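Local coordinates for extracellular subtilisin-like serine proteinase (PDB 1SH7), which probably cleaves peptide bonds as a calcium-dependent, subtilisin-like serine endopeptidase of a cold-adapted Vibrio, the chain here being its catalytic domain, at residues Ser106-Ile109 with Ser110-Trp114; Leu243-Thr246 with Gly247-Ser251. All coordinates share one frame; numbering follows the deposited sequence.

Both contacts are turns within single helices of the one subtilase domain. Interaction 1 belongs to helix 105-118 and comes first along the chain; interaction 2 belongs to helix 242-252 and follows well after it. Their centres lie 25 Å apart and their nearest atoms about 15 Å, so they do not touch. What they share is the central parallel sheet: helix 105-118 packs side chains on strand 123-127 in its middle, whereas helix 242-252 reaches strand 174-179, next to the outermost strand 197-200. The side chain of Val108 in interaction 1 is about 9 Å from that of Asp37, probably of the charge relay system; the side chain of Thr246 in interaction 2 is about 6 Å from a calcium ion.

Interaction 1 of 2, residues Ser106-Ile109 with Ser110-Trp114; sequences SGVI and SGVDW
Val108 meets Val112, and Ile109 meets Asp113, one turn further on in helix 105-118 of the subtilase domain: a local i to i+4 contact carried mainly by the backbone. Four successive alpha-helical bonds join Ser106-Ile109 to Ser110-Trp114. The last, from Asp113 N to Ile109 O, is 2.8 Å long and practically straight, with an N-H...O angle of 179°. The bond before it, from Val112 N to Val108 O, measures 2.9 Å, and those from Ser110 N to Ser106 O and from Gly111 N to Gly107 O complete the set.

On the buried side, Val112 lays CG2 against the previous turn, because this methyl stands beside its own backbone N while CG1 is anti to it (chi1 170°). Val112 CG2 comes within 3.2 Å of Val108 O and lies 4.4 Å from Val108 CG1. Ile109 and Asp113 run side by side and point the same way. Ile109 sends CG2, the branch anti to its backbone N, along the carboxylate, where it lies 3.8 Å from Asp113 OD1; this is a methyl beside an oxygen, with no polar bond between the two side chains. Ser110 turns its hydroxyl back along the helix, which places Ser110 OG 3.1 Å from Ser106 O, the carbonyl already taken by Ser110 N.

Near the start of the helix, Thr104 OG1 is hydrogen-bonded to Gly107 N. Val108 and Val112 both rest on Met127 of strand 123-127 in the central parallel sheet, while Val108 and Ile109 touch Leu137 and Val112 touches Ala144, so helix 135-146 packs alongside helix 105-118.

Interaction 2 of 2, residues Leu243-Thr246 with Gly247-Ser251; sequences LQLT and GLLNS
Thr246 O takes two hydrogen bonds from Asn250, one from the backbone and one from the side chain, in the second half of helix 242-252. Asn250 N donates the regular helical bond at 3.0 Å, and Asn250 ND2 adds a second at 2.9 Å. The amide does not come in on a lone pair: ND2 stands above the carbonyl plane, 54° out of it, and its N-H...O angle is 153°. With CG beside the backbone N (chi1 -86°), the Asn250 side chain folds back along the helix next to Thr246, and Asn250 ND2 also passes 3.7 Å from Thr246 CG2. The hydroxyl of Thr246 is engaged elsewhere, as OG1 is hydrogen-bonded to Pro242 O one turn earlier.

The neighbouring carbonyls are also served. Leu243 O accepts from Gly247 N, and Gln244 O from Leu248 N at 3.0 Å. Leu245 O receives a nearly straight bond from Leu249 N at 2.9 Å, with a weak extra one from Leu248 N. Gln244 OE1 accepts a hydrogen bond from Thr241 N, just before the helix.

In one of its two modelled conformers, Leu245 lies across Leu249, with Leu245 CD1 4.0 Å from Leu249 CG. Leu249 packs on Val226 and Tyr233 of helix 219-236, and joins Thr246 against Val174 of strand 174-179. The side chain of Thr246 is about 6 Å from a bound calcium ion, whose ligands include Gly173 and Asp196. This is a surface helix whose Leu245 and Leu249 face the core of the subtilase fold, with its Thr246-Asn250 edge close to a calcium site.

Interaction 1 of 2, residues Ser106-Ile109 with Ser110-Trp114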
# COMPACT_ATOMS: atom_id res chain seq x y z
N SER A 106 18.23 3.61 9.70
CA SER A 106 18.97 2.37 9.51
C SER A 106 18.17 1.12 9.81
O SER A 106 18.33 0.08 9.15
CB SER A 106 20.30 2.41 10.30
OG SER A 106 20.06 2.54 11.66
N GLY A 107 17.25 1.19 10.77
CA GLY A 107 16.35 0.08 11.02
C GLY A 107 15.38 -0.14 9.85
O GLY A 107 15.08 -1.26 9.49
N VAL A 108 14.87 0.94 9.28
CA VAL A 108 14.04 0.85 8.08
C VAL A 108 14.82 0.24 6.89
O VAL A 108 14.32 -0.66 6.18
CB VAL A 108 13.40 2.22 7.72
CG1 VAL A 108 12.58 2.12 6.45
CG2 VAL A 108 12.53 2.74 8.87
N ILE A 109 16.06 0.69 6.68
CA ILE A 109 16.92 0.13 5.65
C ILE A 109 17.12 -1.37 5.85
O ILE A 109 17.03 -2.15 4.89
CB ILE A 109 18.33 0.91 5.59
CG1 ILE A 109 18.11 2.29 5.02
CG2 ILE A 109 19.42 0.08 4.79
CD1 ILE A 109 19.26 3.24 5.22
N SER A 110 17.33 -1.80 7.09
CA SER A 110 17.51 -3.22 7.39
C SER A 110 16.27 -4.00 6.97
O SER A 110 16.37 -5.11 6.44
CB SER A 110 17.79 -3.44 8.89
OG SER A 110 19.04 -2.89 9.26
N GLY A 111 15.09 -3.43 7.24
CA GLY A 111 13.84 -4.05 6.85
C GLY A 111 13.73 -4.13 5.33
O GLY A 111 13.31 -5.15 4.79
N VAL A 112 14.14 -3.06 4.64
CA VAL A 112 14.05 -3.02 3.17
C VAL A 112 14.99 -4.10 2.57
O VAL A 112 14.57 -4.89 1.72
CB VAL A 112 14.38 -1.61 2.64
CG1 VAL A 112 14.55 -1.60 1.12
CG2 VAL A 112 13.33 -0.61 3.11
N ASP A 113 16.23 -4.13 3.04
CA ASP A 113 17.22 -5.13 2.65
C ASP A 113 16.73 -6.56 2.94
O ASP A 113 16.97 -7.49 2.17
CB ASP A 113 18.53 -4.90 3.41
CG ASP A 113 19.31 -3.70 2.92
OD1 ASP A 113 20.35 -3.41 3.58
OD2 ASP A 113 18.99 -3.00 1.91
N TRP A 114 16.06 -6.74 4.08
CA TRP A 114 15.54 -8.05 4.46
C TRP A 114 14.50 -8.57 3.47
O TRP A 114 14.47 -9.76 3.13
CB TRP A 114 14.94 -7.98 5.87
CG TRP A 114 14.57 -9.29 6.41
CD1 TRP A 114 15.33 -10.10 7.20
CD2 TRP A 114 13.34 -10.01 6.19
NE1 TRP A 114 14.65 -11.24 7.52
CE2 TRP A 114 13.42 -11.22 6.91
CE3 TRP A 114 12.17 -9.74 5.49
CZ2 TRP A 114 12.38 -12.14 6.94
CZ3 TRP A 114 11.14 -10.66 5.51
CH2 TRP A 114 11.26 -11.85 6.21

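Interaction 2 of 2, residues Leu243-Thr246 with Gly247-Ser251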
# COMPACT_ATOMS: atom_id res chain seq x y z
N LEU A 243 8.97 -2.75 -13.11
CA LEU A 243 8.67 -1.86 -14.22
C LEU A 243 7.33 -2.23 -14.88
O LEU A 243 6.52 -1.36 -15.17
CB LEU A 243 9.77 -1.94 -15.29
CG LEU A 243 10.44 -0.72 -15.92
CD1 LEU A 243 10.62 -0.97 -17.38
CD2 LEU A 243 9.77 0.62 -15.67
N GLN A 244 7.11 -3.52 -15.12
CA GLN A 244 5.84 -3.97 -15.72
C GLN A 244 4.64 -3.69 -14.82
O GLN A 244 3.59 -3.26 -15.31
CB GLN A 244 5.88 -5.45 -16.09
CG GLN A 244 6.84 -5.77 -17.26
CD GLN A 244 7.10 -7.24 -17.43
OE1 GLN A 244 7.22 -7.97 -16.43
NE2 GLN A 244 7.11 -7.73 -18.69
N LEU A 245 4.80 -3.90 -13.52
CA LEU A 245 3.70 -3.72 -12.58
C LEU A 245 3.35 -2.23 -12.48
O LEU A 245 2.18 -1.85 -12.56
CB LEU A 245 4.05 -4.32 -11.20
CG LEU A 245 3.04 -4.34 -10.03
CD1 LEU A 245 1.64 -4.07 -10.43
CD2 LEU A 245 3.12 -5.71 -9.31
N THR A 246 4.37 -1.37 -12.35
CA THR A 246 4.17 0.07 -12.40
C THR A 246 3.40 0.48 -13.67
O THR A 246 2.42 1.23 -13.60
CB THR A 246 5.52 0.78 -12.34
OG1 THR A 246 6.08 0.59 -11.03
CG2 THR A 246 5.37 2.30 -12.56
N GLY A 247 3.83 -0.04 -14.82
CA GLY A 247 3.18 0.25 -16.08
C GLY A 247 1.69 -0.08 -16.07
O GLY A 247 0.89 0.65 -16.62
N LEU A 248 1.35 -1.20 -15.46
CA LEU A 248 0.01 -1.70 -15.44
C LEU A 248 -0.87 -0.91 -14.44
O LEU A 248 -2.03 -0.64 -14.72
CB LEU A 248 0.08 -3.17 -15.06
CG LEU A 248 -0.71 -4.22 -15.80
CD1 LEU A 248 -0.65 -4.05 -17.27
CD2 LEU A 248 -0.16 -5.60 -15.35
N LEU A 249 -0.34 -0.58 -13.27
CA LEU A 249 -1.03 0.33 -12.35
C LEU A 249 -1.41 1.65 -13.03
O LEU A 249 -2.51 2.19 -12.85
CB LEU A 249 -0.14 0.61 -11.11
CG LEU A 249 -0.08 -0.51 -10.07
CD1 LEU A 249 0.99 -0.19 -9.02
CD2 LEU A 249 -1.51 -0.79 -9.43
N ASN A 250 -0.47 2.18 -13.81
CA ASN A 250 -0.70 3.36 -14.61
C ASN A 250 -1.71 3.21 -15.73
O ASN A 250 -2.60 4.03 -15.88
CB ASN A 250 0.62 3.81 -15.24
CG ASN A 250 1.41 4.71 -14.34
OD1 ASN A 250 1.08 5.89 -14.20
ND2 ASN A 250 2.46 4.17 -13.73
N SER A 251 -1.56 2.18 -16.53
CA SER A 251 -2.42 2.01 -17.72
C SER A 251 -3.82 1.61 -17.34
O SER A 251 -4.75 1.97 -18.05
CB SER A 251 -1.80 1.04 -18.76
OG SER A 251 -1.52 -0.21 -18.20